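Local coordinates for protein 4-alpha-glucanotransferase (Corynebacterium glutamicum, PDB 5JJH) that is an amylomaltase, or disproportionating enzyme, that joins a TIM-barrel domain of the 4-alpha-glucanotransferase family to a beta sandwich nearer its N-terminus, at residues A[458-463]-A[506-511]; A[531-536]-A[555-560]. All coordinates share one frame; numbering follows the deposited sequence.

Contact 1 of 2, residues A[458-463]-A[506-511]; sequences RVDHVL and IGEDLG
Glu508 reaches across to the 458-463 chain with both backbone and side chain. Its amide donates to Val459 O (3.1 Å from N), and its own O accepts a bond from Val462 N at 3.2 Å. Between backbone N and carbonyl carbon stands its CG (chi1 87°), which turns the carboxylate along the 458-463 chain, though its exact path beside His461 is less certain. There OE2 lies 3.4 Å from Asp460 OD1, the carboxylates side by side with planes 23° apart; both atoms are acceptors, and their like charges would probably repel, partly offset by a water that donates to OE2 at 2.8 Å. Leu510 N reaches Glu508 OE1 at 3.3 Å almost in line with its C-O bond. Glu508 and Asp460 follow directly on the parallel neighbours 504-507 and 456-459, at the C-terminal strand ends, where a TIM barrel carries its active site. Within the strands, Ile506 O receives a short, straight bond from Val459 N, 2.7 Å away. Arg458 and Ile506 share a face of the sheet, Arg458 CG 4.4 Å from Ile506 CG2. The extended arginine chain lays one guanidinium face over Glu508, NH1 3.7 Å from CB, and NH2 forms a long, weak ion pair with Asp386.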
loop_
_atom_site.group_PDB
_atom_site.type_symbol
_atom_site.label_atom_id
_atom_site.label_comp_id
_atom_site.label_asym_id
_atom_site.label_seq_id
_atom_site.Cartn_x
_atom_site.Cartn_y
_atom_site.Cartn_z
ATOM N N ARG A 458 -4.015 5.061 -1.599
ATOM C CA ARG A 458 -2.767 5.668 -1.270
ATOM C C ARG A 458 -1.732 4.551 -1.320
ATOM O O ARG A 458 -1.846 3.540 -0.573
ATOM C CB ARG A 458 -2.806 6.246 0.119
ATOM C CG ARG A 458 -1.469 6.770 0.629
ATOM C CD ARG A 458 -1.612 7.279 2.028
ATOM N NE ARG A 458 -0.474 8.156 2.317
ATOM C CZ ARG A 458 0.736 7.739 2.697
ATOM N NH1 ARG A 458 1.696 8.662 2.915
ATOM N NH2 ARG A 458 0.980 6.469 2.887
ATOM N N VAL A 459 -0.758 4.691 -2.224
ATOM C CA VAL A 459 0.306 3.710 -2.424
ATOM C C VAL A 459 1.517 4.092 -1.571
ATOM O O VAL A 459 2.196 5.050 -1.838
ATOM C CB VAL A 459 0.629 3.646 -3.931
ATOM C CG1 VAL A 459 1.749 2.679 -4.229
ATOM C CG2 VAL A 459 -0.638 3.277 -4.675
ATOM N N ASP A 460 1.786 3.334 -0.536
ATOM C CA ASP A 460 2.973 3.502 0.263
ATOM C C ASP A 460 4.202 3.213 -0.591
ATOM O O ASP A 460 4.223 2.261 -1.357
ATOM C CB ASP A 460 2.924 2.528 1.411
ATOM C CG ASP A 460 4.016 2.767 2.426
ATOM O OD1 ASP A 460 4.305 3.943 2.675
ATOM O OD2 ASP A 460 4.498 1.776 3.021
ATOM N N HIS A 461 5.238 4.021 -0.413
ATOM C CA HIS A 461 6.501 3.830 -1.115
ATOM C C HIS A 461 6.342 3.725 -2.631
ATOM O O HIS A 461 6.645 2.704 -3.195
ATOM C CB HIS A 461 7.259 2.625 -0.563
ATOM C CG HIS A 461 8.704 2.572 -0.958
ATOM N ND1 HIS A 461 9.617 3.532 -0.584
ATOM C CD2 HIS A 461 9.403 1.647 -1.656
ATOM C CE1 HIS A 461 10.808 3.211 -1.054
ATOM N NE2 HIS A 461 10.705 2.072 -1.708
ATOM N N VAL A 462 5.797 4.762 -3.266
ATOM C CA VAL A 462 5.434 4.628 -4.695
ATOM C C VAL A 462 6.653 4.439 -5.589
ATOM O O VAL A 462 6.561 3.941 -6.714
ATOM C CB VAL A 462 4.587 5.812 -5.144
ATOM C CG1 VAL A 462 5.378 7.075 -5.358
ATOM C CG2 VAL A 462 3.793 5.470 -6.377
ATOM N N LEU A 463 7.831 4.841 -5.085
ATOM C CA LEU A 463 9.094 4.612 -5.857
ATOM C C LEU A 463 9.330 3.167 -6.176
ATOM O O LEU A 463 9.952 2.827 -7.219
ATOM C CB LEU A 463 10.277 5.162 -5.096
ATOM C CG LEU A 463 11.622 5.067 -5.791
ATOM C CD1 LEU A 463 11.664 5.820 -7.092
ATOM C CD2 LEU A 463 12.754 5.559 -4.886
ATOM N N ILE A 506 -2.960 8.255 -5.052
ATOM C CA ILE A 506 -1.989 9.038 -4.345
ATOM C C ILE A 506 -0.756 8.198 -4.054
ATOM O O ILE A 506 -0.835 7.057 -3.584
ATOM C CB ILE A 506 -2.590 9.566 -3.038
ATOM C CG1 ILE A 506 -3.663 10.616 -3.362
ATOM C CG2 ILE A 506 -1.512 10.146 -2.152
ATOM C CD1 ILE A 506 -4.746 10.614 -2.343
ATOM N N GLY A 507 0.417 8.763 -4.360
ATOM C CA GLY A 507 1.629 8.034 -4.347
ATOM C C GLY A 507 2.491 8.745 -3.379
ATOM O O GLY A 507 2.675 9.993 -3.446
ATOM N N GLU A 508 2.926 8.006 -2.384
ATOM C CA GLU A 508 3.659 8.634 -1.349
ATOM C C GLU A 508 5.011 8.791 -1.962
ATOM O O GLU A 508 5.615 7.823 -2.401
ATOM C CB GLU A 508 3.654 7.774 -0.081
ATOM C CG GLU A 508 4.743 6.737 -0.003
ATOM C CD GLU A 508 5.913 7.206 0.802
ATOM O OE1 GLU A 508 6.436 8.308 0.544
ATOM O OE2 GLU A 508 6.302 6.447 1.690
ATOM N N ASP A 509 5.465 10.027 -2.007
ATOM C CA ASP A 509 6.660 10.375 -2.754
ATOM C C ASP A 509 7.625 11.295 -1.981
ATOM O O ASP A 509 8.136 12.266 -2.513
ATOM C CB ASP A 509 6.243 11.029 -4.062
ATOM C CG ASP A 509 5.544 12.340 -3.855
ATOM O OD1 ASP A 509 5.226 12.660 -2.710
ATOM O OD2 ASP A 509 5.295 13.035 -4.852
ATOM N N LEU A 510 7.840 10.968 -0.710
ATOM C CA LEU A 510 8.597 11.813 0.214
ATOM C C LEU A 510 10.068 12.064 -0.156
ATOM O O LEU A 510 10.535 13.192 -0.049
ATOM C CB LEU A 510 8.471 11.273 1.647
ATOM C CG LEU A 510 7.052 11.261 2.215
ATOM C CD1 LEU A 510 7.032 11.187 3.732
ATOM C CD2 LEU A 510 6.259 12.456 1.723
ATOM N N GLY A 511 10.787 11.045 -0.614
ATOM C CA GLY A 511 12.168 11.220 -1.059
ATOM C C GLY A 511 12.285 11.917 -2.413
ATOM O O GLY A 511 11.287 11.964 -3.108
HETATM O O HOH W 1 8.493 4.860 2.388
HETATM O O HOH W 2 8.261 6.514 -2.630
#

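Contact 2 of 2, residues A[531-536]-A[555-560]; sequences ILWFEH and TTVTTH
Ile531 and Thr556 lie abreast on one face of the sheet, Ile531 CG1 3.7 Å from Thr556 OG1, where the parallel strands 528-531 and 553-556 run out. A single direct hydrogen bond ties the two segments, from Leu532 N to Thr556 O at 2.9 Å, the donor tilted 18° from the carbonyl plane. Beyond it the 531-536 chain coils into a short 3-10 turn, and packing takes over. Val557 CG1, anti to its backbone N (chi1 169°), fits against both Leu532 and the indole of Trp533, with CD2 of the leucine 4.1 Å from it and NE1 of the tryptophan at 4.0 Å. Leu532 CD2 also rests over a face of that indole, offset toward the rim. Helices 627-639 and 587-607 close over this cluster through Leu634 and Ile601, and Tyr568 stacks on Trp533, making it the tight, buried part of the contact.

Toward the partly exposed Thr559 the contacts thin out to single ones, and a water enters. Ile531 CD1 comes no nearer than 4.3 Å to Thr559 CG2, and Thr558 CB stands at the edge of the indole, 4.2 Å from Trp533 NE1. Trp533 NE1 lies 3.5 Å from Val557 O, but at a poor angle for a hydrogen bond. It donates instead to the water, 3.1 Å from NE1, which is also hydrogen-bonded to Thr558 OG1. On the other strand, Thr556 OG1 donates to Thr558 O, bracing the bend after the strand from within. Cohesion here therefore rests mainly on apolar fit around one strand bond, while polar side-chain atoms turn to their own segment, to water or to residues outside it, as Glu535 does to Arg544.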
loop_
_atom_site.group_PDB
_atom_site.type_symbol
_atom_site.label_atom_id
_atom_site.label_comp_id
_atom_site.label_asym_id
_atom_site.label_seq_id
_atom_site.Cartn_x
_atom_site.Cartn_y
_atom_site.Cartn_z
ATOM N N ILE A 531 3.573 17.198 3.065
ATOM C CA ILE A 531 3.352 17.158 4.518
ATOM C C ILE A 531 3.935 18.444 5.126
ATOM O O ILE A 531 5.161 18.763 4.975
ATOM C CB ILE A 531 3.992 15.903 5.159
ATOM C CG1 ILE A 531 3.355 14.641 4.555
ATOM C CG2 ILE A 531 3.701 15.845 6.645
ATOM C CD1 ILE A 531 4.060 13.343 5.013
ATOM N N LEU A 532 3.043 19.226 5.735
ATOM C CA LEU A 532 3.408 20.614 6.072
ATOM C C LEU A 532 4.769 20.687 6.826
ATOM O O LEU A 532 5.644 21.442 6.444
ATOM C CB LEU A 532 2.312 21.237 6.958
ATOM C CG LEU A 532 2.698 22.580 7.608
ATOM C CD1 LEU A 532 2.409 23.693 6.680
ATOM C CD2 LEU A 532 1.942 22.828 8.873
ATOM N N TRP A 533 4.929 19.872 7.842
ATOM C CA TRP A 533 6.179 19.919 8.661
ATOM C C TRP A 533 7.459 19.617 7.935
ATOM O O TRP A 533 8.534 20.088 8.362
ATOM C CB TRP A 533 6.088 19.006 9.849
ATOM C CG TRP A 533 4.969 19.217 10.775
ATOM C CD1 TRP A 533 4.022 18.293 11.127
ATOM C CD2 TRP A 533 4.655 20.409 11.498
ATOM N NE1 TRP A 533 3.163 18.815 12.027
ATOM C CE2 TRP A 533 3.522 20.128 12.274
ATOM C CE3 TRP A 533 5.211 21.700 11.544
ATOM C CZ2 TRP A 533 2.937 21.089 13.117
ATOM C CZ3 TRP A 533 4.624 22.656 12.353
ATOM C CH2 TRP A 533 3.502 22.352 13.144
ATOM N N PHE A 534 7.379 18.887 6.824
ATOM C CA PHE A 534 8.545 18.576 6.006
ATOM C C PHE A 534 8.753 19.499 4.833
ATOM O O PHE A 534 9.768 19.364 4.159
ATOM C CB PHE A 534 8.450 17.141 5.472
ATOM C CG PHE A 534 8.215 16.105 6.534
ATOM C CD1 PHE A 534 8.884 16.147 7.736
ATOM C CD2 PHE A 534 7.363 15.015 6.296
ATOM C CE1 PHE A 534 8.684 15.166 8.694
ATOM C CE2 PHE A 534 7.174 14.013 7.261
ATOM C CZ PHE A 534 7.828 14.098 8.473
ATOM N N GLU A 535 7.867 20.456 4.529
ATOM C CA GLU A 535 7.966 21.155 3.240
ATOM C C GLU A 535 8.849 22.401 3.226
ATOM O O GLU A 535 8.703 23.280 4.136
ATOM C CB GLU A 535 6.589 21.620 2.756
ATOM C CG GLU A 535 5.581 20.544 2.353
ATOM C CD GLU A 535 6.118 19.522 1.357
ATOM O OE1 GLU A 535 5.931 18.279 1.563
ATOM O OE2 GLU A 535 6.699 19.995 0.402
ATOM N N HIS A 536 9.698 22.526 2.183
ATOM C CA HIS A 536 10.660 23.577 2.087
ATOM C C HIS A 536 10.337 24.259 0.825
ATOM O O HIS A 536 9.881 23.620 -0.159
ATOM C CB HIS A 536 12.157 23.022 2.083
ATOM C CG HIS A 536 12.591 22.468 3.396
ATOM N ND1 HIS A 536 13.328 23.197 4.304
ATOM C CD2 HIS A 536 12.407 21.251 3.954
ATOM C CE1 HIS A 536 13.541 22.464 5.388
ATOM N NE2 HIS A 536 12.982 21.278 5.201
ATOM N N THR A 555 -2.291 17.157 0.249
ATOM C CA THR A 555 -1.545 17.927 1.254
ATOM C C THR A 555 -2.118 17.772 2.667
ATOM O O THR A 555 -3.356 17.858 2.853
ATOM C CB THR A 555 -1.536 19.404 0.827
ATOM O OG1 THR A 555 -0.777 19.479 -0.361
ATOM C CG2 THR A 555 -0.851 20.247 1.826
ATOM N N THR A 556 -1.261 17.505 3.637
ATOM C CA THR A 556 -1.677 17.373 5.015
ATOM C C THR A 556 -0.802 18.197 5.918
ATOM O O THR A 556 0.260 18.650 5.505
ATOM C CB THR A 556 -1.548 15.922 5.596
ATOM O OG1 THR A 556 -0.190 15.436 5.405
ATOM C CG2 THR A 556 -2.561 15.055 5.014
ATOM N N VAL A 557 -1.255 18.358 7.175
ATOM C CA VAL A 557 -0.431 18.971 8.192
ATOM C C VAL A 557 0.521 17.912 8.713
ATOM O O VAL A 557 1.682 18.180 8.933
ATOM C CB VAL A 557 -1.272 19.537 9.368
ATOM C CG1 VAL A 557 -0.397 19.921 10.520
ATOM C CG2 VAL A 557 -2.185 20.681 8.938
ATOM N N THR A 558 0.011 16.694 8.934
ATOM C CA THR A 558 0.746 15.654 9.672
ATOM C C THR A 558 0.425 14.264 9.109
ATOM O O THR A 558 -0.205 14.183 8.069
ATOM C CB THR A 558 0.481 15.738 11.185
ATOM O OG1 THR A 558 1.465 14.963 11.894
ATOM C CG2 THR A 558 -0.947 15.341 11.542
ATOM N N THR A 559 0.958 13.205 9.711
ATOM C CA THR A 559 0.785 11.840 9.229
ATOM C C THR A 559 0.802 10.918 10.414
ATOM O O THR A 559 1.161 11.305 11.522
ATOM C CB THR A 559 1.894 11.421 8.200
ATOM O OG1 THR A 559 1.741 10.054 7.876
ATOM C CG2 THR A 559 3.204 11.505 8.755
ATOM N N HIS A 560 0.447 9.681 10.166
ATOM C CA HIS A 560 0.377 8.693 11.253
ATOM C C HIS A 560 1.795 8.361 11.798
ATOM O O HIS A 560 1.877 7.815 12.895
ATOM C CB HIS A 560 -0.346 7.420 10.764
ATOM C CG HIS A 560 0.359 6.767 9.634
ATOM N ND1 HIS A 560 0.147 7.137 8.331
ATOM C CD2 HIS A 560 1.381 5.871 9.610
ATOM C CE1 HIS A 560 0.965 6.459 7.541
ATOM N NE2 HIS A 560 1.752 5.713 8.300
HETATM O O HOH W 3 1.632 16.876 13.835
#

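Overall arrangement
Both contacts lie at the ends of neighbouring strands of one parallel barrel sheet, contact 1 joining 456-459 to 504-507 and contact 2 joining 528-531 to 553-556. Their centres are about 14 Å apart, and they touch where Leu510 CD1 packs on Ile531 CD1 at 3.9 Å. Contact 1, only partly buried and closer to the centre of the molecule, is the more polar: three backbone bonds cross it, and waters meet the Glu508 carboxylate and its backbone O. Contact 2, buried farther out under helices, relies on an aliphatic and aromatic cluster, with fewer direct bonds than contact 1. Asp509 links the two strand pairs again, its OD1 accepting from Thr529 N of strand 528-531.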